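Local coordinates for flavin-dependent monooxygenase, oxygenase subunit HsaA (Rhodococcus sp., PDB 2RFQ), which catalyses the FMNH2-dependent ortho-hydroxylation of the steroid-derived phenol 3-HSA to the catechol 3,4-DHSA during bacterial cholesterol breakdown, at residues L53-A63 against E222-K230; I88-L96 against D113-A121. One frame throughout, in Å; residues are numbered along the deposited sequence.

Contact 1 (L53-A63 against E222-K230); sequences LQPEQWGGYQA and ERNTAPVYK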
# COMPACT_ATOMS: atom_id res chain seq x y z
N LEU A 53 -36.09 -11.42 -3.65
CA LEU A 53 -36.53 -10.03 -3.86
C LEU A 53 -37.78 -9.92 -4.76
O LEU A 53 -38.15 -8.81 -5.19
CB LEU A 53 -35.39 -9.15 -4.39
CG LEU A 53 -34.18 -9.05 -3.46
CD1 LEU A 53 -33.14 -8.16 -4.12
CD2 LEU A 53 -34.53 -8.48 -2.09
N GLN A 54 -38.38 -11.06 -5.07
CA GLN A 54 -39.61 -11.08 -5.87
C GLN A 54 -40.82 -10.68 -5.00
O GLN A 54 -40.85 -10.99 -3.82
CB GLN A 54 -39.81 -12.48 -6.45
CG GLN A 54 -41.01 -12.62 -7.37
CD GLN A 54 -41.12 -14.02 -7.93
OE1 GLN A 54 -40.90 -15.00 -7.21
NE2 GLN A 54 -41.48 -14.14 -9.21
N PRO A 55 -41.77 -9.91 -5.58
CA PRO A 55 -42.96 -9.47 -4.80
C PRO A 55 -43.82 -10.61 -4.25
O PRO A 55 -43.90 -11.69 -4.85
CB PRO A 55 -43.74 -8.59 -5.79
CG PRO A 55 -42.64 -8.05 -6.72
CD PRO A 55 -41.74 -9.27 -6.91
N GLU A 56 -44.42 -10.35 -3.09
CA GLU A 56 -45.33 -11.31 -2.49
C GLU A 56 -46.45 -11.74 -3.46
O GLU A 56 -46.88 -12.90 -3.45
CB GLU A 56 -45.90 -10.74 -1.20
CG GLU A 56 -46.81 -11.70 -0.43
CD GLU A 56 -48.24 -11.65 -0.90
OE1 GLU A 56 -48.65 -10.66 -1.54
OE2 GLU A 56 -48.98 -12.62 -0.60
N GLN A 57 -46.92 -10.82 -4.31
CA GLN A 57 -48.06 -11.15 -5.19
C GLN A 57 -47.70 -12.25 -6.18
O GLN A 57 -48.59 -12.93 -6.71
CB GLN A 57 -48.60 -9.91 -5.93
CG GLN A 57 -47.66 -9.32 -6.95
CD GLN A 57 -48.37 -8.36 -7.88
OE1 GLN A 57 -49.41 -8.71 -8.49
NE2 GLN A 57 -47.83 -7.16 -8.01
N TRP A 58 -46.40 -12.44 -6.43
CA TRP A 58 -45.91 -13.46 -7.37
C TRP A 58 -45.31 -14.68 -6.64
O TRP A 58 -44.60 -15.49 -7.23
CB TRP A 58 -44.88 -12.85 -8.35
CG TRP A 58 -45.41 -11.68 -9.11
CD1 TRP A 58 -45.02 -10.38 -9.00
CD2 TRP A 58 -46.49 -11.70 -10.05
NE1 TRP A 58 -45.77 -9.58 -9.85
CE2 TRP A 58 -46.68 -10.37 -10.50
CE3 TRP A 58 -47.30 -12.71 -10.59
CZ2 TRP A 58 -47.66 -10.03 -11.44
CZ3 TRP A 58 -48.28 -12.37 -11.53
CH2 TRP A 58 -48.45 -11.04 -11.94
N GLY A 59 -45.59 -14.79 -5.34
CA GLY A 59 -45.09 -15.90 -4.54
C GLY A 59 -43.70 -15.66 -3.98
O GLY A 59 -43.06 -16.59 -3.50
N GLY A 60 -43.25 -14.40 -4.00
CA GLY A 60 -41.90 -14.05 -3.56
C GLY A 60 -41.81 -13.64 -2.10
O GLY A 60 -42.84 -13.45 -1.42
N TYR A 61 -40.58 -13.49 -1.61
CA TYR A 61 -40.34 -13.13 -0.21
C TYR A 61 -40.30 -11.63 0.03
O TYR A 61 -40.37 -11.21 1.18
CB TYR A 61 -39.01 -13.70 0.29
CG TYR A 61 -38.95 -15.21 0.38
CD1 TYR A 61 -39.31 -15.88 1.55
CD2 TYR A 61 -38.47 -15.97 -0.70
CE1 TYR A 61 -39.23 -17.28 1.64
CE2 TYR A 61 -38.39 -17.36 -0.62
CZ TYR A 61 -38.76 -18.01 0.56
OH TYR A 61 -38.70 -19.39 0.64
N GLN A 62 -40.15 -10.83 -1.04
CA GLN A 62 -39.88 -9.37 -0.89
C GLN A 62 -39.05 -9.06 0.35
O GLN A 62 -39.44 -8.28 1.24
CB GLN A 62 -41.17 -8.54 -0.95
CG GLN A 62 -42.29 -9.03 -0.04
CD GLN A 62 -43.57 -8.28 -0.29
OE1 GLN A 62 -43.96 -8.04 -1.44
NE2 GLN A 62 -44.26 -7.91 0.81
N ALA A 63 -37.88 -9.69 0.41
CA ALA A 63 -37.12 -9.86 1.63
C ALA A 63 -36.36 -8.61 2.03
O ALA A 63 -36.12 -7.73 1.20
CB ALA A 63 -36.12 -11.01 1.45
N GLU A 222 -47.18 0.87 -6.90
CA GLU A 222 -48.58 1.04 -6.50
C GLU A 222 -49.08 -0.22 -5.80
O GLU A 222 -49.69 -0.16 -4.72
CB GLU A 222 -49.46 1.38 -7.71
CG GLU A 222 -50.91 1.60 -7.34
CD GLU A 222 -51.83 1.83 -8.55
OE1 GLU A 222 -51.37 1.70 -9.72
OE2 GLU A 222 -53.03 2.11 -8.33
N ARG A 223 -48.79 -1.37 -6.40
CA ARG A 223 -49.18 -2.66 -5.82
C ARG A 223 -48.05 -3.32 -5.03
O ARG A 223 -48.31 -4.04 -4.07
CB ARG A 223 -49.73 -3.59 -6.91
CG ARG A 223 -51.03 -3.07 -7.53
CD ARG A 223 -51.76 -4.11 -8.37
NE ARG A 223 -51.64 -5.45 -7.79
CZ ARG A 223 -52.38 -6.50 -8.13
NH1 ARG A 223 -53.32 -6.38 -9.07
NH2 ARG A 223 -52.19 -7.67 -7.53
N ASN A 224 -46.80 -3.08 -5.42
CA ASN A 224 -45.67 -3.67 -4.70
C ASN A 224 -45.16 -2.67 -3.67
O ASN A 224 -44.23 -1.89 -3.93
CB ASN A 224 -44.58 -4.12 -5.67
CG ASN A 224 -45.05 -5.23 -6.61
OD1 ASN A 224 -45.81 -6.11 -6.20
ND2 ASN A 224 -44.59 -5.19 -7.86
N THR A 225 -45.79 -2.69 -2.50
CA THR A 225 -45.63 -1.64 -1.49
C THR A 225 -44.54 -1.95 -0.45
O THR A 225 -44.28 -1.11 0.44
CB THR A 225 -46.97 -1.37 -0.75
OG1 THR A 225 -47.36 -2.57 -0.07
CG2 THR A 225 -48.08 -0.97 -1.74
N ALA A 226 -43.91 -3.13 -0.56
CA ALA A 226 -42.90 -3.52 0.43
C ALA A 226 -41.75 -2.50 0.47
O ALA A 226 -41.37 -1.95 -0.58
CB ALA A 226 -42.36 -4.91 0.16
N PRO A 227 -41.21 -2.22 1.67
CA PRO A 227 -40.15 -1.18 1.74
C PRO A 227 -38.90 -1.49 0.93
O PRO A 227 -38.20 -0.56 0.50
CB PRO A 227 -39.84 -1.09 3.25
CG PRO A 227 -40.34 -2.43 3.83
CD PRO A 227 -41.58 -2.71 3.02
N VAL A 228 -38.61 -2.77 0.67
CA VAL A 228 -37.41 -3.09 -0.11
C VAL A 228 -37.45 -2.43 -1.51
O VAL A 228 -36.40 -2.08 -2.07
CB VAL A 228 -37.16 -4.62 -0.21
CG1 VAL A 228 -38.24 -5.32 -1.06
CG2 VAL A 228 -35.76 -4.90 -0.78
N TYR A 229 -38.66 -2.22 -2.07
CA TYR A 229 -38.75 -1.66 -3.44
C TYR A 229 -38.54 -0.14 -3.47
O TYR A 229 -38.49 0.44 -4.56
CB TYR A 229 -40.06 -2.08 -4.15
CG TYR A 229 -40.18 -3.58 -4.18
CD1 TYR A 229 -39.22 -4.36 -4.83
CD2 TYR A 229 -41.21 -4.23 -3.49
CE1 TYR A 229 -39.25 -5.76 -4.80
CE2 TYR A 229 -41.28 -5.61 -3.47
CZ TYR A 229 -40.31 -6.37 -4.13
OH TYR A 229 -40.36 -7.74 -4.10
N LYS A 230 -38.38 0.49 -2.30
CA LYS A 230 -38.09 1.93 -2.23
C LYS A 230 -36.58 2.16 -2.07
O LYS A 230 -36.13 3.31 -1.95
CB LYS A 230 -38.89 2.58 -1.11
CG LYS A 230 -40.38 2.49 -1.40
CD LYS A 230 -41.22 3.14 -0.32
CE LYS A 230 -42.68 3.19 -0.78
NZ LYS A 230 -43.36 1.85 -0.75
O HOH W 1 -46.68 -7.77 -4.11
O HOH W 2 -39.45 -5.54 2.22
O HOH W 3 -44.85 -5.55 -2.12
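Two loops meet here in a largely buried, side-chain-led contact: 53-63, which joins helices 38-47 and 65-76, and 222-230, which runs up to the long helix 233-266. Tyr229 reaches across to 53-63. Its hydroxyl donates to Leu53 O (OH to O 2.7 Å), approaching from above the carbonyl plane while that oxygen lies in the plane of the phenol ring. The Pro55 and Tyr229 side chains cross at about a right angle, Pro55 CG 3.9 Å from Tyr229 CZ, and CB of Gln62 comes to 3.3 Å from the Tyr229 OH. Beside them, Leu53 CD2 touches Val228 CG2.

Gln57 NE2 gives a hydrogen bond to Asn224 OD1 (2.9 Å, N-H...O angle 161°), the two amide planes turned 65° apart. CG of Gln57 sits between its backbone N and carbonyl carbon (chi1 68°), which sends the extended chain across to Asn224; OE1 bonds to Gln101. Asn224 OD1 also takes a proton from water 1, which accepts from Gln57 N, and Asn224 ND2 serves Ala97 O and Gln104. With an alanine in place of Gln57, Asn224 OD1 would probably keep its water but lose its amide donor, and Gln101 NE2 its acceptor. The partly exposed Gln62 lays its amide face over the Ala226 methyl, NE2 3.6 Å from CB, while its OE1 receives Glu56 N and water 3, itself accepting from Ala226 N.

No backbone-to-backbone hydrogen bond joins the loops, which leaves the Gln57-Asn224 amide bond, the Tyr229 hydroxyl and bridging waters as polar links, with Leu53, Pro55, Ala226 and Val228 packing beside them.

Contact 2 (I88-L96 against D113-A121); sequences IIGVHNWHL and DVRISSSYA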
# COMPACT_ATOMS: atom_id res chain seq x y z
N ILE A 88 -26.98 -11.18 -9.99
CA ILE A 88 -27.53 -10.29 -11.02
C ILE A 88 -28.93 -10.75 -11.45
O ILE A 88 -29.88 -9.93 -11.48
CB ILE A 88 -26.54 -10.13 -12.20
CG1 ILE A 88 -25.27 -9.46 -11.68
CG2 ILE A 88 -27.13 -9.22 -13.25
CD1 ILE A 88 -23.95 -9.89 -12.36
N ILE A 89 -29.09 -12.03 -11.73
CA ILE A 89 -30.41 -12.53 -12.11
C ILE A 89 -31.41 -12.35 -10.95
O ILE A 89 -32.55 -11.98 -11.17
CB ILE A 89 -30.37 -13.99 -12.63
CG1 ILE A 89 -29.46 -14.08 -13.88
CG2 ILE A 89 -31.76 -14.48 -12.97
CD1 ILE A 89 -29.66 -15.32 -14.73
N GLY A 90 -30.95 -12.56 -9.72
CA GLY A 90 -31.81 -12.40 -8.57
C GLY A 90 -32.29 -10.95 -8.43
O GLY A 90 -33.45 -10.71 -8.09
N VAL A 91 -31.40 -9.99 -8.69
CA VAL A 91 -31.78 -8.59 -8.50
C VAL A 91 -32.77 -8.12 -9.57
O VAL A 91 -33.51 -7.16 -9.37
CB VAL A 91 -30.55 -7.66 -8.39
CG1 VAL A 91 -30.16 -7.10 -9.77
CG2 VAL A 91 -30.86 -6.51 -7.42
N HIS A 92 -32.79 -8.81 -10.72
CA HIS A 92 -33.75 -8.44 -11.76
C HIS A 92 -35.18 -8.64 -11.30
O HIS A 92 -36.08 -8.00 -11.83
CB HIS A 92 -33.48 -9.19 -13.05
CG HIS A 92 -32.12 -8.94 -13.59
ND1 HIS A 92 -31.42 -9.89 -14.30
CD2 HIS A 92 -31.30 -7.87 -13.45
CE1 HIS A 92 -30.23 -9.40 -14.62
NE2 HIS A 92 -30.13 -8.18 -14.11
N ASN A 93 -35.39 -9.52 -10.33
CA ASN A 93 -36.75 -9.75 -9.79
C ASN A 93 -37.21 -8.59 -8.91
O ASN A 93 -38.40 -8.31 -8.80
CB ASN A 93 -36.84 -11.11 -9.09
CG ASN A 93 -36.74 -12.27 -10.08
OD1 ASN A 93 -36.77 -12.06 -11.30
ND2 ASN A 93 -36.59 -13.49 -9.57
N TRP A 94 -36.23 -7.90 -8.33
CA TRP A 94 -36.45 -6.64 -7.65
C TRP A 94 -36.77 -5.55 -8.70
O TRP A 94 -37.73 -4.79 -8.56
CB TRP A 94 -35.19 -6.26 -6.83
CG TRP A 94 -35.28 -4.94 -6.09
CD1 TRP A 94 -35.67 -4.75 -4.78
CD2 TRP A 94 -34.97 -3.64 -6.61
NE1 TRP A 94 -35.64 -3.40 -4.46
CE2 TRP A 94 -35.20 -2.70 -5.56
CE3 TRP A 94 -34.51 -3.17 -7.85
CZ2 TRP A 94 -35.00 -1.34 -5.72
CZ3 TRP A 94 -34.32 -1.77 -8.01
CH2 TRP A 94 -34.57 -0.89 -6.95
N HIS A 95 -35.95 -5.47 -9.74
CA HIS A 95 -36.15 -4.44 -10.77
C HIS A 95 -37.52 -4.59 -11.44
O HIS A 95 -38.24 -3.59 -11.62
CB HIS A 95 -35.02 -4.52 -11.83
CG HIS A 95 -34.99 -3.35 -12.77
ND1 HIS A 95 -34.14 -3.31 -13.85
CD2 HIS A 95 -35.67 -2.18 -12.78
CE1 HIS A 95 -34.30 -2.16 -14.50
NE2 HIS A 95 -35.22 -1.45 -13.86
N LEU A 96 -37.92 -5.82 -11.76
CA LEU A 96 -39.21 -6.01 -12.42
C LEU A 96 -40.39 -5.57 -11.56
O LEU A 96 -41.43 -5.17 -12.09
CB LEU A 96 -39.38 -7.46 -12.88
CG LEU A 96 -40.58 -7.71 -13.81
CD1 LEU A 96 -40.48 -6.91 -15.10
CD2 LEU A 96 -40.75 -9.21 -14.12
N ASP A 113 -41.62 -18.59 -11.73
CA ASP A 113 -40.18 -18.92 -11.69
C ASP A 113 -39.40 -18.41 -12.90
O ASP A 113 -38.21 -18.65 -13.03
CB ASP A 113 -39.97 -20.44 -11.56
CG ASP A 113 -40.43 -20.96 -10.22
OD1 ASP A 113 -39.91 -20.51 -9.18
OD2 ASP A 113 -41.32 -21.83 -10.22
N VAL A 114 -40.06 -17.71 -13.82
CA VAL A 114 -39.36 -17.19 -14.99
C VAL A 114 -38.24 -16.21 -14.56
O VAL A 114 -38.42 -15.45 -13.61
CB VAL A 114 -40.36 -16.52 -15.96
CG1 VAL A 114 -39.64 -15.63 -16.99
CG2 VAL A 114 -41.20 -17.61 -16.65
N ARG A 115 -37.10 -16.27 -15.26
CA ARG A 115 -35.93 -15.44 -14.97
C ARG A 115 -35.69 -14.42 -16.09
O ARG A 115 -36.10 -14.62 -17.25
CB ARG A 115 -34.69 -16.31 -14.80
CG ARG A 115 -34.69 -17.11 -13.51
CD ARG A 115 -33.41 -17.93 -13.39
NE ARG A 115 -33.43 -19.16 -14.18
CZ ARG A 115 -33.97 -20.31 -13.77
NH1 ARG A 115 -34.61 -20.39 -12.58
NH2 ARG A 115 -33.92 -21.38 -14.55
N ILE A 116 -34.99 -13.37 -15.72
CA ILE A 116 -34.72 -12.23 -16.61
C ILE A 116 -33.22 -11.98 -16.53
O ILE A 116 -32.65 -12.04 -15.44
CB ILE A 116 -35.47 -10.96 -16.05
CG1 ILE A 116 -36.99 -11.19 -16.00
CG2 ILE A 116 -35.20 -9.71 -16.87
CD1 ILE A 116 -37.49 -11.49 -14.61
N SER A 117 -32.57 -11.73 -17.68
CA SER A 117 -31.15 -11.33 -17.65
C SER A 117 -31.08 -9.85 -17.96
O SER A 117 -32.12 -9.23 -18.24
CB SER A 117 -30.28 -12.17 -18.60
OG SER A 117 -30.51 -11.86 -19.96
N SER A 118 -29.89 -9.25 -17.90
CA SER A 118 -29.82 -7.82 -18.20
C SER A 118 -28.56 -7.42 -18.89
O SER A 118 -27.58 -8.18 -18.92
CB SER A 118 -29.91 -7.00 -16.91
OG SER A 118 -28.72 -7.22 -16.14
N SER A 119 -28.57 -6.20 -19.41
CA SER A 119 -27.32 -5.52 -19.76
C SER A 119 -27.67 -4.05 -19.64
O SER A 119 -28.40 -3.53 -20.47
CB SER A 119 -26.87 -5.90 -21.17
OG SER A 119 -25.67 -5.21 -21.53
N TYR A 120 -27.19 -3.41 -18.58
CA TYR A 120 -27.68 -2.04 -18.30
C TYR A 120 -26.87 -0.93 -18.94
O TYR A 120 -27.35 0.22 -19.05
CB TYR A 120 -27.78 -1.80 -16.79
CG TYR A 120 -28.86 -2.59 -16.08
CD1 TYR A 120 -30.22 -2.41 -16.39
CD2 TYR A 120 -28.52 -3.51 -15.08
CE1 TYR A 120 -31.21 -3.15 -15.70
CE2 TYR A 120 -29.49 -4.23 -14.39
CZ TYR A 120 -30.84 -4.05 -14.71
OH TYR A 120 -31.83 -4.75 -14.03
N ALA A 121 -25.65 -1.25 -19.40
CA ALA A 121 -24.83 -0.27 -20.11
C ALA A 121 -25.49 0.08 -21.44
O ALA A 121 -26.12 -0.78 -22.06
CB ALA A 121 -23.44 -0.82 -20.36
O HOH W 4 -34.71 -13.03 -12.80
O HOH W 5 -37.10 -15.82 -11.07
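The last turns of helix 80-96 of the acyl-CoA dehydrogenase-type N-terminal domain, residues 88-96, cross edge strand 116-119 of the beta domain nearly at right angles, the two segment axes 7.3 Å apart at closest. His92 is central: ND1 donates to Ile116 O (2.7 Å, N-H...O angle 158°), with that oxygen close to the imidazole plane but the nitrogen well above the carbonyl plane. With CG anti to the carbonyl carbon (chi1 -60°), the His92 ring turns back over the preceding turn, and Ile88 O lies over the centre of one face. His92 NE2 is 2.7 Å from Ser118 OG.

Ser118 and Tyr120 belong to the FMN site inferred by similarity, so the helix face backs directly onto the strand end that probably receives the flavin. There His95 ND1 and Tyr120 OH share a hydrogen bond of 2.7 Å, the rings meeting rim to rim with planes at 50°; Trp233 touches both rings.

Toward the strand's start apolar packing mixes with water bridges. Ile116 CD1 lies 4.0 Å from Leu96 CD2, and Ile89 CG2 touches CD of Arg115. Asn93, whose ND2 bonds Phe50 O, reaches Val114 O through water 5, and water 4 accepts from Ile116 N while sitting close to Ile89 O and Asn93 OD1 on the helix.

How the contacts relate
Contact 2 is nested along the chain inside the long loop that contact 1 closes: 53-63 comes first, then 88-96 and 113-121, with 222-230 last, after the beta domain has been traversed. Their centres lie 14 Å apart, contact 1 farther from the middle of the chain. Trp94, on helix 80-96, joins them directly: NE1 probably donates to Val228 O (2.8 Å), its ring meets that of Tyr229, and its CB packs on Leu53. One side of this helix thus faces the two loops while another faces strand 116-119, so the helix links the strand bearing the probable flavin-site residues to a loop pair that joins the N-terminal helices to the run into helix 233-266.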